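Local coordinates for protein Udp-n-acetylglucosamine pyrophosphorylase (Trypanosoma brucei, PDB 4BQH) that probably catalyses the formation of UDP-N-acetylglucosamine and diphosphate from UTP and N-acetylglucosamine 1-phosphate, the last step in making this nucleotide sugar, at residues D9-R14 and A40-E45; A74-K79 and L350-A355; G112-L117 and A172-L177; G124-F129 and V437-G442; L141-S146 and E503-V508. All coordinates share one frame; numbering follows the deposited sequence. Where two conformers were deposited one is given.

Contact 1 closes first along the chain, joining two N-terminal helices at the periphery, its centre about 44 Å from that of contact 2 and about 43 Å from that of contact 5. The other four are interleaved. Contact 2 spans a long excursion that includes all of contact 3, while contacts 4 and 5 cross both, so distant sequence is woven into one body. Contact 3 is in the central mixed sheet, and contact 2 packs against strand 423-427 of that sheet. Helix 147-166 touches contacts 3 and 5, whose centres are about 22 Å apart; helix 448-471 touches contacts 4 and 5, centres about 20 Å apart. Contact 5 ties the C-terminal strands to this core.

Contact 1 of 5, residues D9-R14 and A40-E45; sequences DVCIQR and AQITNE
R14 and I42 carry the contact by sliding past one another in opposite directions, the arginine reaching across to helix 32-44 while the isoleucine leans back over it. I42 CG2 lies over one face of the guanidinium, with R14 NH1 only 3.4 Å from it. The same NH1 donates to I42 O at 3.0 Å, with an N-H...O angle of 153°. The donor stands above the carbonyl plane, 59° out of it, so the bond comes down onto the carbonyl instead of following a lone pair. A bend at chi3 (61°) in the otherwise extended R14 chain turns the guanidinium to this position. One turn earlier on helix 7-15, C11 meets the same isoleucine: SG packs on I42 CG2 at 3.8 Å and comes within 3.3 Å of T43 OG1, a hydroxyl already bonded to T39 O of its own helix. The other end of the guanidinium is occupied too, as R14 NH2 bonds to L46 O and V49 O. R14 thus collects carbonyls from the last turn of helix 32-44 and the chain beyond it, where the partial negative charge of the helix end probably strengthens the grip. F51 touches both R14 and I42, and C11 also packs on L27 of helix 21-29. The R14 side chain is about 7 Å from the bound inhibitor. With local axes 9.8 Å apart, this is near-perpendicular alpha-alpha packing in the helical N-terminal region, fastened by an arginine at a helix C-terminus.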
# COMPACT_ATOMS: atom_id res chain seq x y z
N ASP A 9 8.75 28.22 -18.80
CA ASP A 9 7.82 28.44 -19.91
C ASP A 9 6.73 27.35 -19.98
O ASP A 9 5.58 27.64 -20.32
CB ASP A 9 8.58 28.57 -21.24
CG ASP A 9 9.27 29.94 -21.38
OD1 ASP A 9 8.96 30.87 -20.61
OD2 ASP A 9 10.12 30.08 -22.27
N VAL A 10 7.11 26.11 -19.65
CA VAL A 10 6.13 25.01 -19.56
C VAL A 10 5.12 25.31 -18.46
O VAL A 10 3.90 25.19 -18.67
CB VAL A 10 6.81 23.64 -19.32
CG1 VAL A 10 5.75 22.55 -19.12
CG2 VAL A 10 7.75 23.29 -20.48
N CYS A 11 5.61 25.75 -17.29
CA CYS A 11 4.70 26.14 -16.19
C CYS A 11 3.77 27.25 -16.61
O CYS A 11 2.59 27.19 -16.34
CB CYS A 11 5.47 26.56 -14.93
SG CYS A 11 6.27 25.17 -14.16
N ILE A 12 4.31 28.27 -17.30
CA ILE A 12 3.49 29.37 -17.78
C ILE A 12 2.39 28.87 -18.71
O ILE A 12 1.25 29.32 -18.60
CB ILE A 12 4.35 30.51 -18.41
CG1 ILE A 12 5.19 31.18 -17.32
CG2 ILE A 12 3.45 31.53 -19.10
CD1 ILE A 12 6.24 32.17 -17.81
N GLN A 13 2.72 27.95 -19.61
CA GLN A 13 1.74 27.34 -20.52
C GLN A 13 0.68 26.59 -19.72
O GLN A 13 -0.53 26.75 -19.95
CB GLN A 13 2.45 26.40 -21.51
CG GLN A 13 1.61 26.02 -22.73
CD GLN A 13 2.40 25.22 -23.77
N ARG A 14 1.14 25.80 -18.74
CA ARG A 14 0.20 25.06 -17.89
C ARG A 14 -0.77 25.94 -17.12
O ARG A 14 -1.90 25.53 -16.90
CB ARG A 14 0.93 24.12 -16.94
CG ARG A 14 1.62 22.97 -17.67
CD ARG A 14 2.47 22.16 -16.72
NE ARG A 14 1.64 21.57 -15.66
CZ ARG A 14 2.12 21.10 -14.52
NH1 ARG A 14 3.42 21.13 -14.26
NH2 ARG A 14 1.27 20.60 -13.61
N ALA A 40 10.03 25.05 -9.87
CA ALA A 40 10.48 23.74 -9.44
C ALA A 40 9.31 22.97 -8.83
O ALA A 40 9.14 21.79 -9.09
CB ALA A 40 11.62 23.84 -8.42
N GLN A 41 8.50 23.66 -8.03
CA GLN A 41 7.37 22.99 -7.36
C GLN A 41 6.36 22.49 -8.37
O GLN A 41 5.99 21.32 -8.34
CB GLN A 41 6.70 23.89 -6.34
CG GLN A 41 5.54 23.21 -5.62
CD GLN A 41 4.70 24.17 -4.78
OE1 GLN A 41 4.69 25.37 -5.03
NE2 GLN A 41 3.99 23.63 -3.78
N ILE A 42 5.91 23.36 -9.27
CA ILE A 42 4.87 22.98 -10.23
C ILE A 42 5.39 21.89 -11.18
O ILE A 42 4.64 20.98 -11.55
CB ILE A 42 4.33 24.20 -10.99
CG1 ILE A 42 3.61 25.16 -10.03
CG2 ILE A 42 3.40 23.80 -12.13
CD1 ILE A 42 3.42 26.55 -10.62
N THR A 43 6.68 21.96 -11.52
CA THR A 43 7.34 20.96 -12.37
C THR A 43 7.55 19.59 -11.71
O THR A 43 7.21 18.55 -12.29
CB THR A 43 8.69 21.52 -12.91
OG1 THR A 43 8.45 22.73 -13.64
CG2 THR A 43 9.36 20.52 -13.83
N ASN A 44 8.13 19.59 -10.51
CA ASN A 44 8.60 18.38 -9.85
C ASN A 44 7.66 17.80 -8.82
O ASN A 44 7.75 16.60 -8.53
CB ASN A 44 9.94 18.64 -9.18
CG ASN A 44 10.97 19.18 -10.14
OD1 ASN A 44 10.94 18.86 -11.34
ND2 ASN A 44 11.86 20.02 -9.65
N GLU A 45 6.79 18.64 -8.25
CA GLU A 45 5.89 18.18 -7.18
C GLU A 45 4.44 18.13 -7.64
O GLU A 45 3.64 17.45 -7.00
CB GLU A 45 5.96 19.08 -5.95
CG GLU A 45 7.35 19.14 -5.33
CD GLU A 45 7.36 20.03 -4.11
OE1 GLU A 45 6.57 19.78 -3.17
OE2 GLU A 45 8.14 20.99 -4.08

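Contact 2 of 5, residues A74-K79 and L350-A355; sequences AEPPAK and LKFNCA
F352 and P76 meet through the phenylalanine's torsions: chi1 of -70° sets CG beside the backbone N, and chi2 of -90° stands the ring so that one face is turned to the proline. P76 CB lies 4.0 Å from the ring centroid and 19° off its normal, a CH-pi contact displaced toward the rim, over the CD1-CE1 bond. The pyrrolidine crosses the ring obliquely, and its CD reaches F352 CZ at 3.6 Å. P76 CB is also close to the main chain, 3.2 Å from K351 O, so this carbon meets ring face and carbonyl oxygen about at right angles. At the ring edge, near its plane, A74 O stands 4.1 Å from F352 CZ; that oxygen accepts a bond from R339. One residue on, P77 CG touches C354 SG at 4.0 Å. No direct hydrogen bond crosses between the two segments; one water bridges them, donating to P77 O at 2.8 Å and more distantly to K351 O at 3.3 Å. The K351 side chain leads away to a salt bridge with E342. F352 packs further on V320 and V322, and P77 on I425 of the central sheet. This is proline-aromatic packing beside a sheet edge: it lays the loop before strand 355-357 over the end of the short, weakly bonded strand 74-75, one of two outer strands of a three-stranded antiparallel sheet centred on 320-324.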
# COMPACT_ATOMS: atom_id res chain seq x y z
N ALA A 74 -26.29 2.54 0.26
CA ALA A 74 -25.21 1.57 0.52
C ALA A 74 -25.76 0.27 1.12
O ALA A 74 -26.59 0.30 2.03
CB ALA A 74 -24.16 2.20 1.44
N GLU A 75 -25.31 -0.86 0.58
CA GLU A 75 -25.62 -2.17 1.15
C GLU A 75 -24.32 -2.87 1.54
O GLU A 75 -23.29 -2.67 0.89
CB GLU A 75 -26.35 -3.04 0.13
CG GLU A 75 -27.71 -2.50 -0.29
CD GLU A 75 -28.75 -2.57 0.83
OE1 GLU A 75 -28.55 -3.31 1.82
OE2 GLU A 75 -29.78 -1.87 0.72
N PRO A 76 -24.37 -3.71 2.57
CA PRO A 76 -23.18 -4.48 2.92
C PRO A 76 -22.96 -5.63 1.93
O PRO A 76 -23.90 -6.02 1.22
CB PRO A 76 -23.51 -5.03 4.32
CG PRO A 76 -24.99 -5.03 4.42
CD PRO A 76 -25.52 -4.00 3.46
N PRO A 77 -21.72 -6.17 1.87
CA PRO A 77 -21.48 -7.41 1.17
C PRO A 77 -22.46 -8.47 1.69
O PRO A 77 -22.68 -8.55 2.91
CB PRO A 77 -20.04 -7.77 1.59
CG PRO A 77 -19.40 -6.44 1.84
CD PRO A 77 -20.48 -5.62 2.47
N ALA A 78 -23.05 -9.25 0.81
CA ALA A 78 -24.01 -10.25 1.26
C ALA A 78 -23.32 -11.23 2.21
O ALA A 78 -22.15 -11.59 2.01
CB ALA A 78 -24.61 -10.98 0.07
N LYS A 79 -24.04 -11.64 3.26
CA LYS A 79 -23.54 -12.65 4.19
C LYS A 79 -23.00 -13.83 3.40
O LYS A 79 -23.61 -14.25 2.41
CB LYS A 79 -24.68 -13.09 5.13
CG LYS A 79 -24.20 -13.50 6.51
CD LYS A 79 -25.28 -13.31 7.58
CE LYS A 79 -26.26 -14.47 7.62
NZ LYS A 79 -27.17 -14.37 8.79
N LEU A 350 -21.49 -7.51 13.17
CA LEU A 350 -21.92 -6.29 12.49
C LEU A 350 -22.28 -6.60 11.04
O LEU A 350 -21.63 -7.42 10.40
CB LEU A 350 -20.80 -5.23 12.50
CG LEU A 350 -20.38 -4.55 13.80
CD1 LEU A 350 -19.04 -3.88 13.61
CD2 LEU A 350 -21.41 -3.52 14.27
N LYS A 351 -23.32 -5.94 10.54
CA LYS A 351 -23.74 -6.08 9.15
C LYS A 351 -22.69 -5.50 8.20
O LYS A 351 -22.44 -6.07 7.14
CB LYS A 351 -25.10 -5.39 8.92
CG LYS A 351 -26.28 -6.12 9.57
CD LYS A 351 -27.61 -5.41 9.28
CE LYS A 351 -28.78 -6.14 9.94
NZ LYS A 351 -29.99 -5.27 10.02
N PHE A 352 -22.10 -4.38 8.60
CA PHE A 352 -21.02 -3.75 7.80
C PHE A 352 -19.71 -4.06 8.48
O PHE A 352 -19.30 -3.36 9.40
CB PHE A 352 -21.23 -2.25 7.72
CG PHE A 352 -22.40 -1.84 6.87
CD1 PHE A 352 -22.24 -1.61 5.50
CD2 PHE A 352 -23.67 -1.66 7.43
CE1 PHE A 352 -23.31 -1.21 4.71
CE2 PHE A 352 -24.75 -1.27 6.64
CZ PHE A 352 -24.57 -1.04 5.28
N ASN A 353 -19.06 -5.13 8.03
CA ASN A 353 -17.95 -5.70 8.79
C ASN A 353 -16.71 -5.97 7.93
O ASN A 353 -15.86 -6.77 8.29
CB ASN A 353 -18.43 -7.01 9.46
CG ASN A 353 -17.55 -7.40 10.64
OD1 ASN A 353 -17.04 -6.54 11.37
ND2 ASN A 353 -17.42 -8.71 10.86
N CYS A 354 -16.61 -5.28 6.79
CA CYS A 354 -15.40 -5.42 5.95
C CYS A 354 -14.66 -4.10 5.97
O CYS A 354 -14.89 -3.24 5.12
CB CYS A 354 -15.76 -5.83 4.52
SG CYS A 354 -16.51 -7.48 4.43
N ALA A 355 -13.80 -3.93 6.97
CA ALA A 355 -13.03 -2.67 7.11
C ALA A 355 -11.87 -2.57 6.12
O ALA A 355 -11.13 -3.53 5.89
CB ALA A 355 -12.52 -2.54 8.55
O HOH W 1 -21.32 -8.61 5.38

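Contact 3 of 5, residues G112-L117 and A172-L177; sequences GQIAFL and ARVQLL
A115 and Q175 begin the tight half of the contact, a parallel ladder in which F116 then pairs with L176 and L117 with L177. Q175 N donates to I114 O at 3.1 Å, F116 N to Q175 O at 2.8 Å and L177 N to F116 O at 2.9 Å, the last almost straight at 174°. Side chains alternate. On one face L177 CD1 settles over both A115 CB and L117 CB, 4.1 Å from L117 CB, with the two leucines crossing at about a right angle. On the F116 and L176 face, L176 CD1 reaches F116 O at 3.5 Å. The other end is looser and wet. There G112, closing helix 95-110 with a Schellman motif, has no direct bond to R173; one water donates to G112 O and to R173 O (2.8 Å) while accepting from Q175 NE2 (2.9 Å). The bend of Q175 at chi2 (-64°) brings its amide to that water, and its OE1 goes to H206. A second water accepts from I114 N. The connection between the two parallel strands passes through the short strands 123-124 and 129-130 and then helix 147-166, an elaborated beta-alpha-beta crossover; I155 of that helix packs on V174 and L176. Helix 95-110 covers I114, and strand 275-280 bonds to A115 and L117, making 114-119 an inner strand of the central sheet.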
# COMPACT_ATOMS: atom_id res chain seq x y z
N GLY A 112 6.80 -13.82 -13.71
CA GLY A 112 7.16 -12.39 -13.77
C GLY A 112 5.96 -11.47 -13.99
O GLY A 112 6.11 -10.34 -14.48
N GLN A 113 4.78 -11.96 -13.63
CA GLN A 113 3.53 -11.23 -13.87
C GLN A 113 3.13 -10.29 -12.74
O GLN A 113 2.13 -9.55 -12.89
CB GLN A 113 2.39 -12.21 -14.09
CG GLN A 113 2.51 -12.95 -15.42
CD GLN A 113 1.39 -13.96 -15.53
OE1 GLN A 113 1.09 -14.66 -14.58
NE2 GLN A 113 0.74 -14.00 -16.69
N ILE A 114 3.89 -10.26 -11.65
CA ILE A 114 3.45 -9.50 -10.46
C ILE A 114 4.33 -8.28 -10.18
O ILE A 114 5.56 -8.38 -10.18
CB ILE A 114 3.43 -10.41 -9.19
CG1 ILE A 114 2.58 -11.67 -9.44
CG2 ILE A 114 3.01 -9.62 -7.92
CD1 ILE A 114 1.17 -11.37 -9.95
N ALA A 115 3.70 -7.14 -9.93
CA ALA A 115 4.40 -5.96 -9.42
C ALA A 115 3.83 -5.65 -8.04
O ALA A 115 2.65 -5.90 -7.77
CB ALA A 115 4.22 -4.77 -10.34
N PHE A 116 4.68 -5.10 -7.17
CA PHE A 116 4.22 -4.61 -5.86
C PHE A 116 4.51 -3.11 -5.82
O PHE A 116 5.65 -2.70 -6.00
CB PHE A 116 4.93 -5.30 -4.67
CG PHE A 116 4.31 -4.94 -3.36
CD1 PHE A 116 4.58 -3.71 -2.76
CD2 PHE A 116 3.38 -5.79 -2.76
CE1 PHE A 116 3.96 -3.35 -1.56
CE2 PHE A 116 2.75 -5.43 -1.57
CZ PHE A 116 3.03 -4.21 -0.99
N LEU A 117 3.48 -2.31 -5.58
CA LEU A 117 3.61 -0.86 -5.58
C LEU A 117 3.60 -0.41 -4.11
O LEU A 117 2.59 -0.59 -3.40
CB LEU A 117 2.44 -0.24 -6.37
CG LEU A 117 2.44 1.26 -6.68
CD1 LEU A 117 1.31 1.58 -7.66
CD2 LEU A 117 2.34 2.10 -5.41
N ALA A 172 12.56 -15.82 -10.67
CA ALA A 172 11.22 -15.28 -10.38
C ALA A 172 11.46 -13.84 -10.00
O ALA A 172 12.29 -13.57 -9.13
CB ALA A 172 10.58 -16.02 -9.21
N ARG A 173 10.77 -12.90 -10.65
CA ARG A 173 11.02 -11.48 -10.37
C ARG A 173 9.71 -10.72 -10.17
O ARG A 173 8.89 -10.62 -11.08
CB ARG A 173 11.87 -10.81 -11.48
CG ARG A 173 13.33 -11.26 -11.51
CD ARG A 173 14.00 -11.01 -10.16
NE ARG A 173 15.39 -11.48 -10.08
CZ ARG A 173 15.83 -12.49 -9.34
NH1 ARG A 173 15.00 -13.21 -8.60
NH2 ARG A 173 17.12 -12.80 -9.35
N VAL A 174 9.55 -10.17 -8.98
CA VAL A 174 8.44 -9.25 -8.70
C VAL A 174 8.97 -7.82 -8.97
O VAL A 174 9.98 -7.42 -8.36
CB VAL A 174 8.01 -9.37 -7.23
CG1 VAL A 174 6.99 -8.27 -6.87
CG2 VAL A 174 7.45 -10.76 -6.94
N GLN A 175 8.33 -7.06 -9.85
CA GLN A 175 8.77 -5.66 -10.08
C GLN A 175 8.34 -4.83 -8.88
O GLN A 175 7.18 -4.90 -8.48
CB GLN A 175 8.15 -5.08 -11.35
CG GLN A 175 8.50 -5.89 -12.61
CD GLN A 175 9.98 -5.85 -12.91
OE1 GLN A 175 10.63 -4.81 -12.79
NE2 GLN A 175 10.53 -7.01 -13.29
N LEU A 176 9.29 -4.08 -8.31
CA LEU A 176 9.01 -3.24 -7.16
C LEU A 176 8.86 -1.81 -7.66
O LEU A 176 9.77 -1.25 -8.31
CB LEU A 176 10.16 -3.33 -6.13
CG LEU A 176 9.96 -2.45 -4.88
CD1 LEU A 176 8.67 -2.80 -4.15
CD2 LEU A 176 11.14 -2.58 -3.93
N LEU A 177 7.71 -1.22 -7.36
CA LEU A 177 7.40 0.15 -7.78
C LEU A 177 7.35 0.98 -6.51
O LEU A 177 6.51 0.72 -5.64
CB LEU A 177 6.03 0.17 -8.47
CG LEU A 177 5.68 -0.98 -9.43
CD1 LEU A 177 4.30 -0.72 -10.02
CD2 LEU A 177 6.75 -1.07 -10.51
O HOH W 2 8.81 -9.33 -13.60
O HOH W 3 6.30 -11.70 -10.72

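Contact 4 of 5, residues G124-F129 and V437-G442; sequences GTRLGF and VKNADG
R126 presents the edge of its guanidinium to the opposite loop: K438 O and N439 CG both lie in its plane, with R126 NE 3.5 Å from K438 O. The R126 and N439 side chains run side by side, pointing the same way, and the planes of guanidinium and amide are turned 74° apart, so the two groups do not stack. Closer to the backbone, R126 CB also approaches K438 O at 3.5 Å. R126 bends at chi3 (60°), which turns the guanidinium along the K438-N439 chain. The segment 124-129 belongs to the GXGTRLG stretch of the nucleotidyltransferase signature of this family, which in relatives lies at the nucleotide phosphates; its short 3-10 turn at 125-127 ends at G128, which has positive phi. K133, farther along the same signature, bonds to V437 O, so the signature also holds the 437-442 loop from beyond strand 129-130. Beside the arginine, L127 supplies the apolar part. Its side chain crosses V437 at about a right angle, with CD2 3.9 Å and CD1 4.0 Å from V437 CG1, and CD2 also covers the next peptides, 3.6 Å from K438 C and 3.5 Å from N439 O. F136 packs against this leucine, while V437 rests on P448 and A451 of helix 448-471. A440 CB comes to 3.2 Å from R126 O, and a water links that same carbonyl to A440 N, accepting from the amide at 3.0 Å.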
# COMPACT_ATOMS: atom_id res chain seq x y z
N GLY A 124 8.19 10.15 8.32
CA GLY A 124 8.06 9.60 9.66
C GLY A 124 7.94 10.68 10.73
O GLY A 124 8.22 10.42 11.89
N THR A 125 7.54 11.88 10.34
CA THR A 125 7.53 13.01 11.29
C THR A 125 6.71 12.76 12.58
O THR A 125 7.14 13.17 13.67
CB THR A 125 7.13 14.35 10.62
OG1 THR A 125 7.34 15.42 11.55
CG2 THR A 125 5.68 14.35 10.18
N ARG A 126 5.55 12.12 12.45
CA ARG A 126 4.71 11.76 13.60
C ARG A 126 5.41 10.77 14.53
O ARG A 126 5.14 10.76 15.73
CB ARG A 126 3.38 11.17 13.16
CG ARG A 126 2.48 12.12 12.39
CD ARG A 126 1.15 11.45 12.07
NE ARG A 126 0.47 11.03 13.29
CZ ARG A 126 -0.27 11.84 14.04
NH1 ARG A 126 -0.42 13.12 13.71
NH2 ARG A 126 -0.86 11.38 15.14
N LEU A 127 6.30 9.96 13.97
CA LEU A 127 7.10 9.01 14.74
C LEU A 127 8.34 9.68 15.34
O LEU A 127 9.15 9.01 15.97
CB LEU A 127 7.55 7.84 13.85
CG LEU A 127 6.48 7.09 13.07
CD1 LEU A 127 7.12 6.10 12.10
CD2 LEU A 127 5.51 6.38 14.02
N GLY A 128 8.47 10.99 15.15
CA GLY A 128 9.66 11.74 15.57
C GLY A 128 10.86 11.56 14.66
O GLY A 128 12.00 11.74 15.09
N PHE A 129 10.61 11.22 13.39
CA PHE A 129 11.66 10.86 12.44
C PHE A 129 11.45 11.60 11.11
O PHE A 129 10.62 11.18 10.30
CB PHE A 129 11.62 9.34 12.23
CG PHE A 129 12.84 8.76 11.56
CD1 PHE A 129 14.11 9.14 11.96
CD2 PHE A 129 12.70 7.81 10.57
CE1 PHE A 129 15.22 8.60 11.35
CE2 PHE A 129 13.81 7.26 9.96
CZ PHE A 129 15.07 7.65 10.35
N VAL A 437 2.26 1.48 11.28
CA VAL A 437 3.15 2.25 12.14
C VAL A 437 2.96 3.72 11.80
O VAL A 437 3.48 4.21 10.79
CB VAL A 437 4.61 1.83 11.96
CG1 VAL A 437 5.48 2.59 12.94
CG2 VAL A 437 4.77 0.31 12.16
N LYS A 438 2.18 4.41 12.63
CA LYS A 438 1.70 5.75 12.30
C LYS A 438 1.94 6.77 13.40
O LYS A 438 2.15 7.94 13.10
CB LYS A 438 0.21 5.72 11.99
CG LYS A 438 -0.20 4.87 10.79
CD LYS A 438 -1.72 4.80 10.66
CE LYS A 438 -2.34 6.15 10.33
NZ LYS A 438 -2.83 6.19 8.92
N ASN A 439 1.90 6.34 14.66
CA ASN A 439 1.99 7.29 15.80
C ASN A 439 3.17 7.00 16.67
O ASN A 439 3.50 5.84 16.85
CB ASN A 439 0.72 7.20 16.66
CG ASN A 439 -0.53 7.51 15.87
OD1 ASN A 439 -1.53 6.80 15.98
ND2 ASN A 439 -0.49 8.57 15.09
N ALA A 440 3.78 8.03 17.23
CA ALA A 440 4.99 7.82 18.05
C ALA A 440 4.68 6.92 19.24
O ALA A 440 3.57 6.95 19.77
CB ALA A 440 5.56 9.16 18.51
N ASP A 441 5.67 6.12 19.65
CA ASP A 441 5.50 5.23 20.81
C ASP A 441 4.96 6.05 21.98
O ASP A 441 5.36 7.20 22.18
CB ASP A 441 6.81 4.52 21.19
CG ASP A 441 7.03 3.20 20.43
OD1 ASP A 441 6.05 2.47 20.15
OD2 ASP A 441 8.19 2.88 20.12
N GLY A 442 4.04 5.48 22.74
CA GLY A 442 3.41 6.21 23.83
C GLY A 442 2.03 6.73 23.47
O GLY A 442 1.28 7.14 24.35
O HOH W 4 2.24 10.61 17.17

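Contact 5 of 5, residues L141-S146 and E503-V508; sequences LQQRKS and EISPLV
E503 reaches across to L141, Q142 and Q143 with a fully extended side chain. Its CB is directed at the opposite loop, and chi1 of 175° carries CG straight out, away from the strand's N. CG passes 3.6 Å from Q143 NE2. CD then runs beside L141, whose CD2 is 3.8 Å away. At the tip the oxygens divide the donors. E503 OE1 takes Q142 N at 2.8 Å on its syn lone pair, at an N-H...O angle of 164°. E503 OE2 takes two: Q143 N at 3.0 Å on the syn side, 22° out of the carboxylate plane, and Q143 NE2, also at 3.0 Å, on the anti lone pair. The latter bond lies in the amide plane of Q143. L141 CB presses on OE2 at 3.4 Å. Three N-H groups thus fix the rotation of a buried carboxylate and probably help to keep it ionised. The Q143 amide is held in turn: K145 NZ donates to its OE1 at 2.8 Å, on a lone pair, and a water links NE2 to I504 O. K145 carries the network onward in salt bridges to E153 and E541, and E541 also bonds to S505 OG, the acceptor of an ST turn to L507 N. A carboxylate bridging two successive main-chain amides here fastens the C-terminal parallel pair 501-504 and 533-536 to the loop before helix 147-166, where S146 is the N-cap.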
# COMPACT_ATOMS: atom_id res chain seq x y z
N LEU A 141 13.03 -4.94 17.90
CA LEU A 141 13.38 -6.06 17.03
C LEU A 141 14.88 -6.26 17.06
O LEU A 141 15.65 -5.30 16.98
CB LEU A 141 12.90 -5.84 15.60
CG LEU A 141 11.38 -5.70 15.43
CD1 LEU A 141 11.07 -5.28 14.00
CD2 LEU A 141 10.67 -7.01 15.77
N GLN A 142 15.29 -7.52 17.14
CA GLN A 142 16.68 -7.88 17.04
C GLN A 142 17.24 -7.65 15.64
O GLN A 142 18.43 -7.42 15.47
CB GLN A 142 16.89 -9.33 17.49
CG GLN A 142 16.57 -9.54 18.98
CD GLN A 142 17.10 -10.85 19.51
OE1 GLN A 142 16.35 -11.63 20.07
NE2 GLN A 142 18.38 -11.12 19.31
N GLN A 143 16.37 -7.73 14.62
CA GLN A 143 16.78 -7.35 13.27
C GLN A 143 16.87 -5.86 13.35
O GLN A 143 16.03 -5.23 13.98
CB GLN A 143 15.70 -7.70 12.24
CG GLN A 143 15.37 -9.17 12.17
CD GLN A 143 14.10 -9.42 11.39
OE1 GLN A 143 14.14 -9.57 10.17
NE2 GLN A 143 12.97 -9.46 12.07
N ARG A 144 17.85 -5.25 12.73
CA ARG A 144 17.83 -3.79 12.82
C ARG A 144 17.60 -3.32 11.41
O ARG A 144 18.50 -2.84 10.73
CB ARG A 144 19.11 -3.24 13.48
CG ARG A 144 19.40 -3.79 14.88
CD ARG A 144 18.28 -3.57 15.90
N LYS A 145 16.37 -3.53 10.93
CA LYS A 145 16.07 -3.34 9.53
C LYS A 145 15.02 -2.26 9.37
O LYS A 145 14.08 -2.20 10.16
CB LYS A 145 15.53 -4.65 8.93
CG LYS A 145 16.53 -5.80 9.00
CD LYS A 145 15.90 -7.07 8.49
CE LYS A 145 16.89 -8.23 8.64
NZ LYS A 145 16.18 -9.49 8.29
N SER A 146 15.21 -1.42 8.36
CA SER A 146 14.20 -0.44 7.96
C SER A 146 12.92 -1.12 7.44
O SER A 146 12.91 -2.30 7.08
CB SER A 146 14.75 0.54 6.90
OG SER A 146 15.07 -0.08 5.65
N GLU A 503 10.98 -14.11 16.90
CA GLU A 503 11.12 -13.08 15.89
C GLU A 503 11.84 -13.76 14.72
O GLU A 503 12.93 -14.30 14.89
CB GLU A 503 11.97 -11.92 16.41
CG GLU A 503 12.26 -10.87 15.35
CD GLU A 503 13.22 -9.78 15.79
OE1 GLU A 503 13.42 -9.61 17.02
OE2 GLU A 503 13.76 -9.10 14.90
N ILE A 504 11.21 -13.75 13.55
CA ILE A 504 11.72 -14.54 12.41
C ILE A 504 11.96 -13.61 11.23
O ILE A 504 11.04 -12.91 10.78
CB ILE A 504 10.74 -15.66 12.03
CG1 ILE A 504 10.49 -16.59 13.23
CG2 ILE A 504 11.25 -16.45 10.80
CD1 ILE A 504 9.33 -17.54 13.07
N SER A 505 13.19 -13.64 10.70
CA SER A 505 13.56 -12.89 9.51
C SER A 505 12.70 -13.29 8.33
O SER A 505 12.40 -14.46 8.19
CB SER A 505 15.02 -13.19 9.15
OG SER A 505 15.35 -12.50 7.96
N PRO A 506 12.30 -12.31 7.49
CA PRO A 506 11.56 -12.71 6.28
C PRO A 506 12.39 -13.56 5.34
O PRO A 506 11.83 -14.30 4.54
CB PRO A 506 11.18 -11.39 5.61
CG PRO A 506 11.41 -10.33 6.62
CD PRO A 506 12.39 -10.85 7.65
N LEU A 507 13.72 -13.46 5.41
CA LEU A 507 14.59 -14.32 4.59
C LEU A 507 14.51 -15.79 5.01
O LEU A 507 14.83 -16.71 4.22
CB LEU A 507 16.04 -13.80 4.59
CG LEU A 507 16.23 -12.44 3.92
CD1 LEU A 507 17.68 -11.96 3.99
CD2 LEU A 507 15.73 -12.40 2.48
N VAL A 508 14.05 -16.03 6.23
CA VAL A 508 13.72 -17.39 6.68
C VAL A 508 12.30 -17.83 6.34
O VAL A 508 12.10 -18.91 5.78
CB VAL A 508 13.98 -17.57 8.20
CG1 VAL A 508 13.61 -18.97 8.65
CG2 VAL A 508 15.45 -17.31 8.48
O HOH W 5 10.39 -10.09 10.67